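Local coordinates for protein phenolic acid decarboxylase (Sedimentibacter hydroxybenzoicus, PDB 7AE5) that catalyses the reversible, non-oxidative decarboxylation of 4-hydroxybenzoate and 3,4-dihydroxybenzoate in anaerobic metabolism, using prenylated FMN and manganese, at residues V148-P153 with L182-I187; N160-G165 with D249-P254; E192-E195 with P200-I203; I169-K172 with R176-I179. All coordinates share one frame; numbering follows the deposited sequence.

Contact 1. Residues V148-P153 with L182-I187; sequences VVTADP and LAMHDI
A loop carrying two residues predicted to bind prenylated FMN meets the antiparallel sheet of the Rift-related domain here, Met184 reaching across to Val148 and Thr150 on strand 147-150. Its terminal methyl does the touching: Met184 CE lies 3.6 Å from Thr150 CG2 and 4.1 Å from Val148 CG1. The two strand residues are two apart in the strand, and so on the same side of it, giving the methyl two apolar neighbours at once. Val148 meets the methionine nearly at right angles. The thioether chain runs extended from CA to SD and then bends at its last torsion (chi3 42°), which sets CE beside the strand; a flexible, unbranched methionine suits this reach. Thr150 uses its methyl branch rather than its hydroxyl for the contact. Beyond Met184 the chain folds into a type II beta turn, Met184 to Ile187, closed by the backbone bond from Ile187 N to Met184 O at 3.1 Å. Asp186, third in the turn, takes the positive phi (89°) that this turn type requires there. His185, predicted to bind manganese and to line the prenylated-FMN site, is the second residue of the turn. Thr150 also touches Asn163 of strand 163-165, while Val148 also packs on Ile203 and Ile205 of strand 201-207.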
ATOM      1  N   VAL C 148      27.322 -21.292 -33.103  1.00 47.55           N
ATOM      2  CA  VAL C 148      27.148 -20.764 -34.452  1.00 48.57           C
ATOM      3  C   VAL C 148      28.089 -19.584 -34.647  1.00 50.89           C
ATOM      4  O   VAL C 148      28.089 -18.640 -33.845  1.00 51.47           O
ATOM      5  CB  VAL C 148      25.686 -20.357 -34.695  1.00 46.34           C
ATOM      6  CG1 VAL C 148      25.581 -19.412 -35.884  1.00 47.73           C
ATOM      7  CG2 VAL C 148      24.816 -21.590 -34.889  1.00 45.21           C
ATOM      8  N   VAL C 149      28.871 -19.624 -35.724  1.00 57.39           N
ATOM      9  CA  VAL C 149      29.958 -18.680 -35.966  1.00 59.83           C
ATOM     10  C   VAL C 149      29.582 -17.764 -37.123  1.00 61.47           C
ATOM     11  O   VAL C 149      29.238 -18.237 -38.213  1.00 61.18           O
ATOM     12  CB  VAL C 149      31.277 -19.414 -36.262  1.00 60.16           C
ATOM     13  CG1 VAL C 149      32.456 -18.468 -36.111  1.00 62.37           C
ATOM     14  CG2 VAL C 149      31.427 -20.620 -35.350  1.00 58.55           C
ATOM     15  N   THR C 150      29.652 -16.455 -36.883  1.00 67.50           N
ATOM     16  CA  THR C 150      29.467 -15.435 -37.907  1.00 69.44           C
ATOM     17  C   THR C 150      30.626 -14.448 -37.842  1.00 72.17           C
ATOM     18  O   THR C 150      31.412 -14.442 -36.891  1.00 72.21           O
ATOM     19  CB  THR C 150      28.136 -14.685 -37.743  1.00 68.64           C
ATOM     20  OG1 THR C 150      28.306 -13.600 -36.822  1.00 70.09           O
ATOM     21  CG2 THR C 150      27.040 -15.610 -37.242  1.00 65.13           C
ATOM     22  N   ALA C 151      30.723 -13.606 -38.867  1.00 95.95           N
ATOM     23  CA  ALA C 151      31.760 -12.582 -38.961  1.00 98.52           C
ATOM     24  C   ALA C 151      31.417 -11.671 -40.133  1.00100.27           C
ATOM     25  O   ALA C 151      30.392 -11.842 -40.800  1.00 99.37           O
ATOM     26  CB  ALA C 151      33.153 -13.195 -39.131  1.00 98.75           C
ATOM     27  N   ASP C 152      32.288 -10.694 -40.378  1.00112.03           N
ATOM     28  CA  ASP C 152      32.139  -9.855 -41.558  1.00113.61           C
ATOM     29  C   ASP C 152      33.040 -10.359 -42.680  1.00114.19           C
ATOM     30  O   ASP C 152      34.206 -10.688 -42.438  1.00114.90           O
ATOM     31  CB  ASP C 152      32.484  -8.400 -41.242  1.00115.68           C
ATOM     32  N   PRO C 153      32.522 -10.450 -43.909  1.00121.29           N
ATOM     33  CA  PRO C 153      33.338 -10.966 -45.019  1.00124.56           C
ATOM     34  C   PRO C 153      34.497 -10.057 -45.395  1.00129.70           C
ATOM     35  O   PRO C 153      35.650 -10.500 -45.426  1.00132.34           O
ATOM     36  CB  PRO C 153      32.328 -11.082 -46.169  1.00124.59           C
ATOM     37  CG  PRO C 153      31.002 -11.203 -45.495  1.00119.98           C
ATOM     38  CD  PRO C 153      31.104 -10.322 -44.284  1.00120.05           C
ATOM     39  N   LEU C 182      17.072 -12.599 -36.125  1.00 76.94           N
ATOM     40  CA  LEU C 182      17.091 -11.402 -35.291  1.00 82.41           C
ATOM     41  C   LEU C 182      17.750 -11.680 -33.944  1.00 80.61           C
ATOM     42  O   LEU C 182      18.434 -10.807 -33.395  1.00 85.72           O
ATOM     43  CB  LEU C 182      15.668 -10.870 -35.105  1.00 83.12           C
ATOM     44  CG  LEU C 182      15.440  -9.353 -35.031  1.00 89.44           C
ATOM     45  CD1 LEU C 182      13.957  -9.049 -34.894  1.00 87.76           C
ATOM     46  CD2 LEU C 182      16.217  -8.685 -33.903  1.00 92.88           C
ATOM     47  N   ALA C 183      17.583 -12.893 -33.413  1.00 71.62           N
ATOM     48  CA  ALA C 183      18.286 -13.284 -32.198  1.00 69.58           C
ATOM     49  C   ALA C 183      19.795 -13.365 -32.394  1.00 70.62           C
ATOM     50  O   ALA C 183      20.520 -13.541 -31.408  1.00 70.23           O
ATOM     51  CB  ALA C 183      17.754 -14.626 -31.693  1.00 63.27           C
ATOM     52  N   MET C 184      20.282 -13.247 -33.631  1.00 81.17           N
ATOM     53  CA  MET C 184      21.716 -13.215 -33.915  1.00 83.40           C
ATOM     54  C   MET C 184      22.140 -11.760 -34.082  1.00 92.76           C
ATOM     55  O   MET C 184      22.318 -11.256 -35.191  1.00 96.44           O
ATOM     56  CB  MET C 184      22.046 -14.032 -35.160  1.00 79.56           C
ATOM     57  CG  MET C 184      21.229 -15.290 -35.328  1.00 72.45           C
ATOM     58  SD  MET C 184      21.660 -16.187 -36.829  1.00 69.19           S
ATOM     59  CE  MET C 184      23.444 -16.044 -36.802  1.00 71.31           C
ATOM     60  N   HIS C 185      22.295 -11.077 -32.952  1.00 91.62           N
ATOM     61  CA  HIS C 185      22.855  -9.735 -32.982  1.00101.47           C
ATOM     62  C   HIS C 185      24.271  -9.782 -33.544  1.00105.83           C
ATOM     63  O   HIS C 185      25.011 -10.746 -33.331  1.00101.39           O
ATOM     64  CB  HIS C 185      22.843  -9.120 -31.581  1.00102.96           C
ATOM     65  CG  HIS C 185      21.469  -8.957 -31.007  1.00 99.80           C
ATOM     66  ND1 HIS C 185      21.207  -9.063 -29.658  1.00 96.74           N
ATOM     67  CD2 HIS C 185      20.281  -8.694 -31.602  1.00 99.60           C
ATOM     68  CE1 HIS C 185      19.916  -8.873 -29.447  1.00 95.06           C
ATOM     69  NE2 HIS C 185      19.332  -8.648 -30.610  1.00 96.59           N
ATOM     70  N   ASP C 186      24.625  -8.726 -34.281  1.00109.18           N
ATOM     71  CA  ASP C 186      25.822  -8.526 -35.112  1.00110.28           C
ATOM     72  C   ASP C 186      25.585  -9.029 -36.531  1.00103.69           C
ATOM     73  O   ASP C 186      26.482  -8.900 -37.370  1.00102.69           O
ATOM     74  CB  ASP C 186      27.099  -9.182 -34.554  1.00107.06           C
ATOM     75  N   ILE C 187      24.414  -9.590 -36.831  1.00113.17           N
ATOM     76  CA  ILE C 187      24.077 -10.043 -38.173  1.00107.94           C
ATOM     77  C   ILE C 187      22.897  -9.290 -38.763  1.00111.53           C
ATOM     78  O   ILE C 187      22.474  -9.605 -39.879  1.00108.33           O
ATOM     79  CB  ILE C 187      23.804 -11.561 -38.201  1.00 98.33           C
TER

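Contact 2. Residues N160-G165 with D249-P254; sequences NKLNVG and DHLYVP. With RB (rubidium ion), chain R.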
ATOM      1  N   ASN C 160      37.858  -9.565 -34.540  1.00104.57           N
ATOM      2  CA  ASN C 160      37.179  -8.520 -33.781  1.00108.45           C
ATOM      3  C   ASN C 160      35.689  -8.488 -34.095  1.00108.04           C
ATOM      4  O   ASN C 160      34.886  -8.084 -33.247  1.00109.93           O
ATOM      5  CB  ASN C 160      37.807  -7.155 -34.064  1.00113.12           C
ATOM      6  N   LYS C 161      35.305  -8.911 -35.299  1.00105.42           N
ATOM      7  CA  LYS C 161      33.907  -8.984 -35.696  1.00104.71           C
ATOM      8  C   LYS C 161      33.357 -10.403 -35.676  1.00 99.28           C
ATOM      9  O   LYS C 161      32.139 -10.579 -35.794  1.00 98.43           O
ATOM     10  CB  LYS C 161      33.720  -8.386 -37.096  1.00105.52           C
ATOM     11  N   LEU C 162      34.214 -11.411 -35.535  1.00 82.73           N
ATOM     12  CA  LEU C 162      33.744 -12.789 -35.469  1.00 77.52           C
ATOM     13  C   LEU C 162      33.005 -13.026 -34.157  1.00 77.69           C
ATOM     14  O   LEU C 162      33.495 -12.666 -33.083  1.00 79.90           O
ATOM     15  CB  LEU C 162      34.917 -13.756 -35.603  1.00 74.50           C
ATOM     16  CG  LEU C 162      34.556 -15.243 -35.606  1.00 69.22           C
ATOM     17  CD1 LEU C 162      35.073 -15.922 -36.866  1.00 67.61           C
ATOM     18  CD2 LEU C 162      35.099 -15.922 -34.363  1.00 68.68           C
ATOM     19  N   ASN C 163      31.825 -13.633 -34.244  1.00 66.90           N
ATOM     20  CA  ASN C 163      30.976 -13.841 -33.082  1.00 66.74           C
ATOM     21  C   ASN C 163      30.513 -15.290 -33.025  1.00 61.03           C
ATOM     22  O   ASN C 163      30.309 -15.936 -34.057  1.00 57.92           O
ATOM     23  CB  ASN C 163      29.763 -12.901 -33.105  1.00 70.44           C
ATOM     24  CG  ASN C 163      30.143 -11.457 -32.838  1.00 76.44           C
ATOM     25  OD1 ASN C 163      29.816 -10.564 -33.618  1.00 80.07           O
ATOM     26  ND2 ASN C 163      30.844 -11.223 -31.732  1.00 77.17           N
ATOM     27  N   VAL C 164      30.362 -15.796 -31.802  1.00 59.29           N
ATOM     28  CA  VAL C 164      29.891 -17.154 -31.554  1.00 55.06           C
ATOM     29  C   VAL C 164      28.789 -17.090 -30.503  1.00 54.00           C
ATOM     30  O   VAL C 164      29.000 -16.566 -29.397  1.00 56.66           O
ATOM     31  CB  VAL C 164      31.021 -18.093 -31.093  1.00 57.23           C
ATOM     32  CG1 VAL C 164      30.509 -19.520 -30.971  1.00 54.80           C
ATOM     33  CG2 VAL C 164      32.209 -18.024 -32.045  1.00 59.39           C
ATOM     34  N   GLY C 165      27.614 -17.618 -30.857  1.00 62.57           N
ATOM     35  CA  GLY C 165      26.514 -17.733 -29.925  1.00 58.91           C
ATOM     36  C   GLY C 165      25.767 -19.032 -30.154  1.00 52.62           C
ATOM     37  O   GLY C 165      25.940 -19.697 -31.179  1.00 50.91           O
ATOM     38  N   ASP C 249      36.651 -17.956 -45.811  1.00105.51           N
ATOM     39  CA  ASP C 249      37.947 -17.559 -45.269  1.00107.05           C
ATOM     40  C   ASP C 249      37.799 -16.830 -43.940  1.00105.98           C
ATOM     41  O   ASP C 249      38.636 -16.984 -43.042  1.00106.56           O
ATOM     42  CB  ASP C 249      38.682 -16.679 -46.280  1.00108.96           C
ATOM     43  CG  ASP C 249      39.014 -17.415 -47.563  1.00110.34           C
ATOM     44  OD1 ASP C 249      38.846 -18.652 -47.598  1.00110.00           O
ATOM     45  OD2 ASP C 249      39.443 -16.758 -48.537  1.00111.82           O
ATOM     46  N   HIS C 250      36.746 -16.026 -43.796  1.00 85.77           N
ATOM     47  CA  HIS C 250      36.551 -15.192 -42.617  1.00 85.19           C
ATOM     48  C   HIS C 250      35.964 -15.945 -41.428  1.00 84.09           C
ATOM     49  O   HIS C 250      35.849 -15.358 -40.347  1.00 84.43           O
ATOM     50  CB  HIS C 250      35.636 -14.007 -42.949  1.00 85.64           C
ATOM     51  CG  HIS C 250      34.297 -14.402 -43.496  1.00 85.33           C
ATOM     52  ND1 HIS C 250      34.097 -15.544 -44.241  1.00 84.56           N
ATOM     53  CD2 HIS C 250      33.081 -13.819 -43.375  1.00 85.60           C
ATOM     54  CE1 HIS C 250      32.822 -15.636 -44.575  1.00 84.40           C
ATOM     55  NE2 HIS C 250      32.184 -14.600 -44.061  1.00 85.00           N
ATOM     56  N   LEU C 251      35.593 -17.211 -41.593  1.00 65.11           N
ATOM     57  CA  LEU C 251      34.954 -17.990 -40.539  1.00 64.28           C
ATOM     58  C   LEU C 251      35.922 -19.036 -40.005  1.00 63.96           C
ATOM     59  O   LEU C 251      36.508 -19.801 -40.781  1.00 65.02           O
ATOM     60  CB  LEU C 251      33.680 -18.660 -41.058  1.00 63.76           C
ATOM     61  CG  LEU C 251      32.540 -17.696 -41.392  1.00 64.40           C
ATOM     62  CD1 LEU C 251      31.300 -18.453 -41.834  1.00 63.72           C
ATOM     63  CD2 LEU C 251      32.238 -16.801 -40.199  1.00 64.89           C
ATOM     64  N   TYR C 252      36.077 -19.065 -38.682  1.00 67.19           N
ATOM     65  CA  TYR C 252      36.978 -19.981 -38.006  1.00 67.61           C
ATOM     66  C   TYR C 252      36.190 -20.792 -36.984  1.00 65.99           C
ATOM     67  O   TYR C 252      35.355 -20.259 -36.244  1.00 65.49           O
ATOM     68  CB  TYR C 252      38.140 -19.240 -37.329  1.00 68.77           C
ATOM     69  CG  TYR C 252      39.226 -18.816 -38.305  1.00 70.95           C
ATOM     70  CD1 TYR C 252      38.983 -17.831 -39.259  1.00 71.26           C
ATOM     71  CD2 TYR C 252      40.486 -19.400 -38.277  1.00 72.75           C
ATOM     72  CE1 TYR C 252      39.966 -17.441 -40.152  1.00 73.33           C
ATOM     73  CE2 TYR C 252      41.474 -19.016 -39.169  1.00 74.85           C
ATOM     74  CZ  TYR C 252      41.209 -18.038 -40.103  1.00 75.11           C
ATOM     75  OH  TYR C 252      42.191 -17.654 -40.990  1.00 77.28           O
ATOM     76  N   VAL C 253      36.457 -22.086 -36.986  1.00 69.26           N
ATOM     77  CA  VAL C 253      35.751 -23.052 -36.155  1.00 67.95           C
ATOM     78  C   VAL C 253      36.776 -23.673 -35.218  1.00 68.84           C
ATOM     79  O   VAL C 253      37.984 -23.654 -35.505  1.00 70.64           O
ATOM     80  CB  VAL C 253      35.008 -24.099 -37.017  1.00 67.62           C
ATOM     81  CG1 VAL C 253      34.139 -23.403 -38.067  1.00 67.03           C
ATOM     82  CG2 VAL C 253      35.987 -25.043 -37.675  1.00 69.44           C
ATOM     83  N   PRO C 254      36.336 -24.230 -34.083  1.00 65.77           N
ATOM     84  CA  PRO C 254      37.283 -24.926 -33.214  1.00 66.68           C
ATOM     85  C   PRO C 254      37.796 -26.230 -33.802  1.00 68.01           C
ATOM     86  O   PRO C 254      37.063 -27.004 -34.426  1.00 67.57           O
ATOM     87  CB  PRO C 254      36.479 -25.099 -31.924  1.00 64.94           C
ATOM     88  CG  PRO C 254      34.984 -24.825 -32.318  1.00 63.25           C
ATOM     89  CD  PRO C 254      34.969 -24.716 -33.784  1.00 64.01           C
TER
HETATM   90 RB    RB R 502      29.661 -15.624 -27.230  1.00367.38          RB
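Val164 O, a backbone carbonyl oxygen in the 160-165 segment, binds a rubidium ion at 2.5 Å. Glu227 OE1, Met216 SD, Thr219 O and Tyr223 OH are among the other ligands of that ion, so strand 163-165 contributes one neutral oxygen to a site whose carboxylate comes from helix 227-234. Glu227 is a predicted manganese ligand, and rubidium is the ion found beside it in this structure. Two residues earlier in the chain, Leu162 makes the contact with 249-254. Its CG is anti to the backbone N (chi1 -178°), which carries the branch toward the loop that leads into strand 252-254. One methyl does all the near work: Leu162 CD1 is 3.6 Å from His250 O, 3.8 Å from Tyr252 N and 4.2 Å from Leu251 CA. Its nearest side-chain atom is Leu251 CD2, at 4.5 Å. Leucine fits because its branched apolar end can lie against the backbone. Backbone bonding of Leu251 with Ser245 and a hydrogen bond between Tyr252 O and Tyr228 OH place the 249-254 segment. Leu162 also packs on Tyr228 and Val149. Within the second segment, Leu251 CG sits 3.8 Å above one face of the His250 ring, offset toward its rim. No hydrogen bond joins 160-165 to 249-254, so this small contact rests on the nondirectional fit of a methyl group against backbone, while the polar chemistry of the 160-165 segment lies at the ion, through Val164 O.

Contact 3. Residues E192-E195 with P200-I203; sequences EKAE and PLPI
Ala194 CB and Leu201 CD1 meet at 4.3 Å, the apolar touch between helix 188-196 and strand 201-207, two elements that follow one another and pack as a helix laid against the start of the next strand. That strand belongs to the large antiparallel sheet of the Rift-related domain. The same alanine methyl is also 4.3 Å from Pro200 O, the carbonyl just before the strand. Ala194 and Pro200 are the residues whose backbones come nearest, their CA atoms 6.3 Å apart, and an alanine fits this approach because its side chain ends at the single methyl pointed toward the partner. Leu201 reaches back from the strand with one branch, and it also packs on Gln190 and Leu191 of the same helix. Pro200 CB points away from the helix, and its carbonyl oxygen makes the contact; the side chain packs on His264. In the next shell the strand is positioned by its neighbour in the sheet: Leu201 bonds through its backbone with Ile265, and Ile203 with Gly263. Pro202, which as a proline has no backbone N-H, packs on Tyr248, His250 and Leu251. Further contacts place the helix, through side chains and backbone. Pro64 of the neighbouring ShdD chain packs on Glu192 and Glu195, and the carbonyl Glu195 O takes a hydrogen bond from Arg268 NH1. The carboxylate of that residue is paired as well, with Glu195 OE2 in a salt bridge to Arg270 NH1.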
ATOM      1  N   GLU C 192      20.295  -7.548 -43.699  1.00 85.12           N
ATOM      2  CA  GLU C 192      19.512  -6.617 -44.503  1.00 87.78           C
ATOM      3  C   GLU C 192      20.211  -6.329 -45.821  1.00 86.46           C
ATOM      4  O   GLU C 192      19.579  -6.346 -46.883  1.00 84.61           O
ATOM      5  CB  GLU C 192      19.250  -5.321 -43.729  1.00 93.34           C
ATOM      6  CG  GLU C 192      18.269  -4.359 -44.421  1.00 93.85           C
ATOM      7  CD  GLU C 192      18.844  -3.579 -45.604  1.00 93.75           C
ATOM      8  OE1 GLU C 192      18.040  -3.010 -46.377  1.00 93.08           O
ATOM      9  OE2 GLU C 192      20.085  -3.473 -45.724  1.00 94.25           O
ATOM     10  N   LYS C 193      21.518  -6.073 -45.773  1.00109.50           N
ATOM     11  CA  LYS C 193      22.264  -5.842 -47.004  1.00108.33           C
ATOM     12  C   LYS C 193      22.239  -7.080 -47.888  1.00103.12           C
ATOM     13  O   LYS C 193      21.981  -6.992 -49.093  1.00102.01           O
ATOM     14  CB  LYS C 193      23.702  -5.435 -46.680  1.00110.01           C
ATOM     15  N   ALA C 194      22.477  -8.252 -47.293  1.00 84.00           N
ATOM     16  CA  ALA C 194      22.514  -9.491 -48.061  1.00 78.78           C
ATOM     17  C   ALA C 194      21.182  -9.754 -48.752  1.00 77.57           C
ATOM     18  O   ALA C 194      21.141 -10.073 -49.946  1.00 75.43           O
ATOM     19  CB  ALA C 194      22.889 -10.658 -47.147  1.00 74.81           C
ATOM     20  N   GLU C 195      20.077  -9.618 -48.019  1.00 74.68           N
ATOM     21  CA  GLU C 195      18.765  -9.886 -48.593  1.00 72.91           C
ATOM     22  C   GLU C 195      18.271  -8.761 -49.492  1.00 75.20           C
ATOM     23  O   GLU C 195      17.384  -8.995 -50.321  1.00 72.92           O
ATOM     24  CB  GLU C 195      17.749 -10.153 -47.479  1.00 73.05           C
ATOM     25  CG  GLU C 195      18.053 -11.405 -46.669  1.00 69.69           C
ATOM     26  CD  GLU C 195      16.970 -11.734 -45.662  1.00 69.31           C
ATOM     27  OE1 GLU C 195      16.752 -10.928 -44.733  1.00 73.84           O
ATOM     28  OE2 GLU C 195      16.339 -12.803 -45.798  1.00 64.37           O
ATOM     29  N   PRO C 200      23.709 -14.715 -50.403  1.00 69.28           N
ATOM     30  CA  PRO C 200      23.810 -15.555 -49.205  1.00 66.26           C
ATOM     31  C   PRO C 200      24.628 -14.876 -48.117  1.00 68.31           C
ATOM     32  O   PRO C 200      25.383 -13.934 -48.364  1.00 71.69           O
ATOM     33  CB  PRO C 200      24.513 -16.819 -49.715  1.00 62.40           C
ATOM     34  CG  PRO C 200      24.202 -16.866 -51.179  1.00 62.91           C
ATOM     35  CD  PRO C 200      24.111 -15.430 -51.628  1.00 67.31           C
ATOM     36  N   LEU C 201      24.470 -15.375 -46.896  1.00 64.28           N
ATOM     37  CA  LEU C 201      25.250 -14.916 -45.746  1.00 65.69           C
ATOM     38  C   LEU C 201      25.866 -16.135 -45.077  1.00 61.13           C
ATOM     39  O   LEU C 201      25.130 -16.938 -44.467  1.00 57.91           O
ATOM     40  CB  LEU C 201      24.391 -14.127 -44.762  1.00 68.62           C
ATOM     41  CG  LEU C 201      25.081 -12.986 -44.006  1.00 73.34           C
ATOM     42  CD1 LEU C 201      24.062 -12.171 -43.241  1.00 77.10           C
ATOM     43  CD2 LEU C 201      26.152 -13.501 -43.056  1.00 71.46           C
ATOM     44  N   PRO C 202      27.185 -16.302 -45.132  1.00 66.15           N
ATOM     45  CA  PRO C 202      27.791 -17.554 -44.667  1.00 62.34           C
ATOM     46  C   PRO C 202      27.860 -17.638 -43.151  1.00 61.98           C
ATOM     47  O   PRO C 202      28.165 -16.661 -42.463  1.00 65.65           O
ATOM     48  CB  PRO C 202      29.198 -17.520 -45.282  1.00 63.73           C
ATOM     49  CG  PRO C 202      29.402 -16.112 -45.807  1.00 68.32           C
ATOM     50  CD  PRO C 202      28.193 -15.291 -45.486  1.00 70.26           C
ATOM     51  N   ILE C 203      27.555 -18.831 -42.634  1.00 67.10           N
ATOM     52  CA  ILE C 203      27.716 -19.150 -41.221  1.00 66.46           C
ATOM     53  C   ILE C 203      28.316 -20.544 -41.105  1.00 63.61           C
ATOM     54  O   ILE C 203      28.299 -21.337 -42.049  1.00 61.65           O
ATOM     55  CB  ILE C 203      26.391 -19.083 -40.419  1.00 65.10           C
ATOM     56  CG1 ILE C 203      25.587 -20.374 -40.591  1.00 60.67           C
ATOM     57  CG2 ILE C 203      25.559 -17.869 -40.811  1.00 68.15           C
ATOM     58  CD1 ILE C 203      24.377 -20.452 -39.691  1.00 59.30           C
TER

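Contact 4. Residues I169-K172 with R176-I179; sequences IQVK and RVGI
Ile169 packs on two residues of the facing strand with two different branches. Its CG2 presses on Val177 CB at 3.5 Å, while CD1 meets Ile179 CG1 at 3.7 Å, the two isoleucines side by side and pointing the same way. Beta-branched residues suit these extended strands; in Ile169, CG1 beside the backbone N (chi1 -61°), with the further bend at chi2 (-66°), brings CD1 to Ile179. An alanine at Ile169 would remove CG2 and CD1 and would probably leave a gap beside Val177 and Ile179. Farther along, Val171 CG2 touches Val177 CG1 more loosely, the two forming a non-hydrogen-bonded pair. Gly178 suits its place because a CB there would crowd Lys172 CE; instead, Lys172 CG packs 3.6 Å from Gly178 N. That same N-H gives a nearly straight bond to Gln170 O, 2.6 Å long and 165° at the hydrogen. At the polar end Lys172 N bonds to Arg176 O at 2.9 Å. The like charges of Lys172 and Arg176 are both answered by Glu291, whose OE2 pairs with Lys172 NZ and OE1 with Arg176 NE. Strand pairing of this kind, with a short connection, is an antiparallel beta hairpin, here within the Rift-related domain of the UbiD family, of the FMN-binding clan.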
ATOM      1  N   ILE C 169      18.452 -24.718 -33.674  1.00 46.91           N
ATOM      2  CA  ILE C 169      18.571 -25.073 -35.082  1.00 47.00           C
ATOM      3  C   ILE C 169      17.526 -26.140 -35.374  1.00 49.96           C
ATOM      4  O   ILE C 169      17.681 -27.297 -34.961  1.00 50.30           O
ATOM      5  CB  ILE C 169      19.982 -25.572 -35.424  1.00 44.52           C
ATOM      6  CG1 ILE C 169      21.021 -24.486 -35.138  1.00 43.42           C
ATOM      7  CG2 ILE C 169      20.061 -26.012 -36.870  1.00 44.66           C
ATOM      8  CD1 ILE C 169      20.894 -23.269 -36.024  1.00 44.42           C
ATOM      9  N   GLN C 170      16.462 -25.760 -36.077  1.00 40.82           N
ATOM     10  CA  GLN C 170      15.430 -26.708 -36.478  1.00 43.85           C
ATOM     11  C   GLN C 170      15.810 -27.328 -37.816  1.00 42.49           C
ATOM     12  O   GLN C 170      16.012 -26.611 -38.802  1.00 41.29           O
ATOM     13  CB  GLN C 170      14.060 -26.044 -36.587  1.00 47.40           C
ATOM     14  CG  GLN C 170      12.968 -27.028 -36.994  1.00 50.38           C
ATOM     15  CD  GLN C 170      11.610 -26.381 -37.164  1.00 53.18           C
ATOM     16  OE1 GLN C 170      11.406 -25.229 -36.791  1.00 52.93           O
ATOM     17  NE2 GLN C 170      10.669 -27.127 -37.732  1.00 56.25           N
ATOM     18  N   VAL C 171      15.894 -28.654 -37.851  1.00 38.84           N
ATOM     19  CA  VAL C 171      16.151 -29.359 -39.100  1.00 40.13           C
ATOM     20  C   VAL C 171      14.914 -29.251 -39.981  1.00 41.30           C
ATOM     21  O   VAL C 171      13.827 -29.708 -39.609  1.00 44.40           O
ATOM     22  CB  VAL C 171      16.526 -30.823 -38.838  1.00 41.62           C
ATOM     23  CG1 VAL C 171      16.691 -31.573 -40.152  1.00 43.69           C
ATOM     24  CG2 VAL C 171      17.795 -30.902 -38.006  1.00 40.97           C
ATOM     25  N   LYS C 172      15.071 -28.632 -41.150  1.00 44.02           N
ATOM     26  CA  LYS C 172      13.983 -28.504 -42.111  1.00 46.59           C
ATOM     27  C   LYS C 172      14.033 -29.554 -43.210  1.00 48.20           C
ATOM     28  O   LYS C 172      12.979 -29.964 -43.707  1.00 51.76           O
ATOM     29  CB  LYS C 172      13.995 -27.110 -42.748  1.00 44.83           C
ATOM     30  CG  LYS C 172      13.743 -25.975 -41.764  1.00 44.58           C
ATOM     31  CD  LYS C 172      12.363 -26.090 -41.135  1.00 48.06           C
ATOM     32  CE  LYS C 172      11.881 -24.748 -40.609  1.00 48.43           C
ATOM     33  NZ  LYS C 172      11.400 -23.857 -41.700  1.00 48.87           N
ATOM     34  N   ARG C 176      18.986 -28.573 -44.975  1.00 58.02           N
ATOM     35  CA  ARG C 176      18.435 -27.258 -44.687  1.00 57.62           C
ATOM     36  C   ARG C 176      17.998 -27.203 -43.234  1.00 57.68           C
ATOM     37  O   ARG C 176      17.470 -28.183 -42.700  1.00 59.31           O
ATOM     38  CB  ARG C 176      17.239 -26.942 -45.588  1.00 59.81           C
ATOM     39  CG  ARG C 176      17.576 -26.712 -47.051  1.00 60.01           C
ATOM     40  CD  ARG C 176      16.666 -25.653 -47.675  1.00 61.60           C
ATOM     41  NE  ARG C 176      15.376 -25.538 -46.997  1.00 63.33           N
ATOM     42  CZ  ARG C 176      14.404 -26.441 -47.049  1.00 65.53           C
ATOM     43  NH1 ARG C 176      14.521 -27.543 -47.771  1.00 66.40           N
ATOM     44  NH2 ARG C 176      13.287 -26.231 -46.356  1.00 67.49           N
ATOM     45  N   VAL C 177      18.208 -26.049 -42.601  1.00 50.80           N
ATOM     46  CA  VAL C 177      17.835 -25.843 -41.209  1.00 51.09           C
ATOM     47  C   VAL C 177      17.245 -24.449 -41.048  1.00 52.64           C
ATOM     48  O   VAL C 177      17.517 -23.539 -41.834  1.00 53.02           O
ATOM     49  CB  VAL C 177      19.028 -26.018 -40.243  1.00 48.79           C
ATOM     50  CG1 VAL C 177      19.497 -27.466 -40.217  1.00 48.62           C
ATOM     51  CG2 VAL C 177      20.166 -25.081 -40.622  1.00 47.39           C
ATOM     52  N   GLY C 178      16.422 -24.294 -40.007  1.00 47.30           N
ATOM     53  CA  GLY C 178      15.937 -22.988 -39.623  1.00 49.81           C
ATOM     54  C   GLY C 178      16.795 -22.353 -38.540  1.00 49.17           C
ATOM     55  O   GLY C 178      17.545 -23.028 -37.838  1.00 46.05           O
ATOM     56  N   ILE C 179      16.678 -21.031 -38.409  1.00 56.08           N
ATOM     57  CA  ILE C 179      17.466 -20.285 -37.434  1.00 53.83           C
ATOM     58  C   ILE C 179      16.771 -18.958 -37.163  1.00 56.81           C
ATOM     59  O   ILE C 179      16.008 -18.457 -37.993  1.00 60.15           O
ATOM     60  CB  ILE C 179      18.922 -20.089 -37.931  1.00 51.87           C
ATOM     61  CG1 ILE C 179      19.865 -19.840 -36.752  1.00 50.18           C
ATOM     62  CG2 ILE C 179      19.001 -18.956 -38.946  1.00 55.38           C
ATOM     63  CD1 ILE C 179      21.312 -19.667 -37.159  1.00 49.96           C
TER

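All four contacts reach one antiparallel sheet, contact 2 joining it to strand 252-254 of another. Contacts 1 and 2 share a strand pair, 147-150 beside 163-165, where Thr150 O and Asn163 N are probably hydrogen-bonded at 2.8 Å. Contact 4 touches contact 1 where Ile179 CD1 lies 3.5 Å from Met184 SD. Contact 3 joins the same apolar cluster through Ile203 CD1, 4.1 Å from Ile179 CD1, and reaches contact 2 where Pro202 CG lies 3.6 Å from His250 NE2. Contact 2 supplies one ligand of the rubidium ion, Val164 O; the side chain of Val148 in contact 1 is about 10 Å from the rubidium, and that of Ile179 in contact 4 about 14 Å.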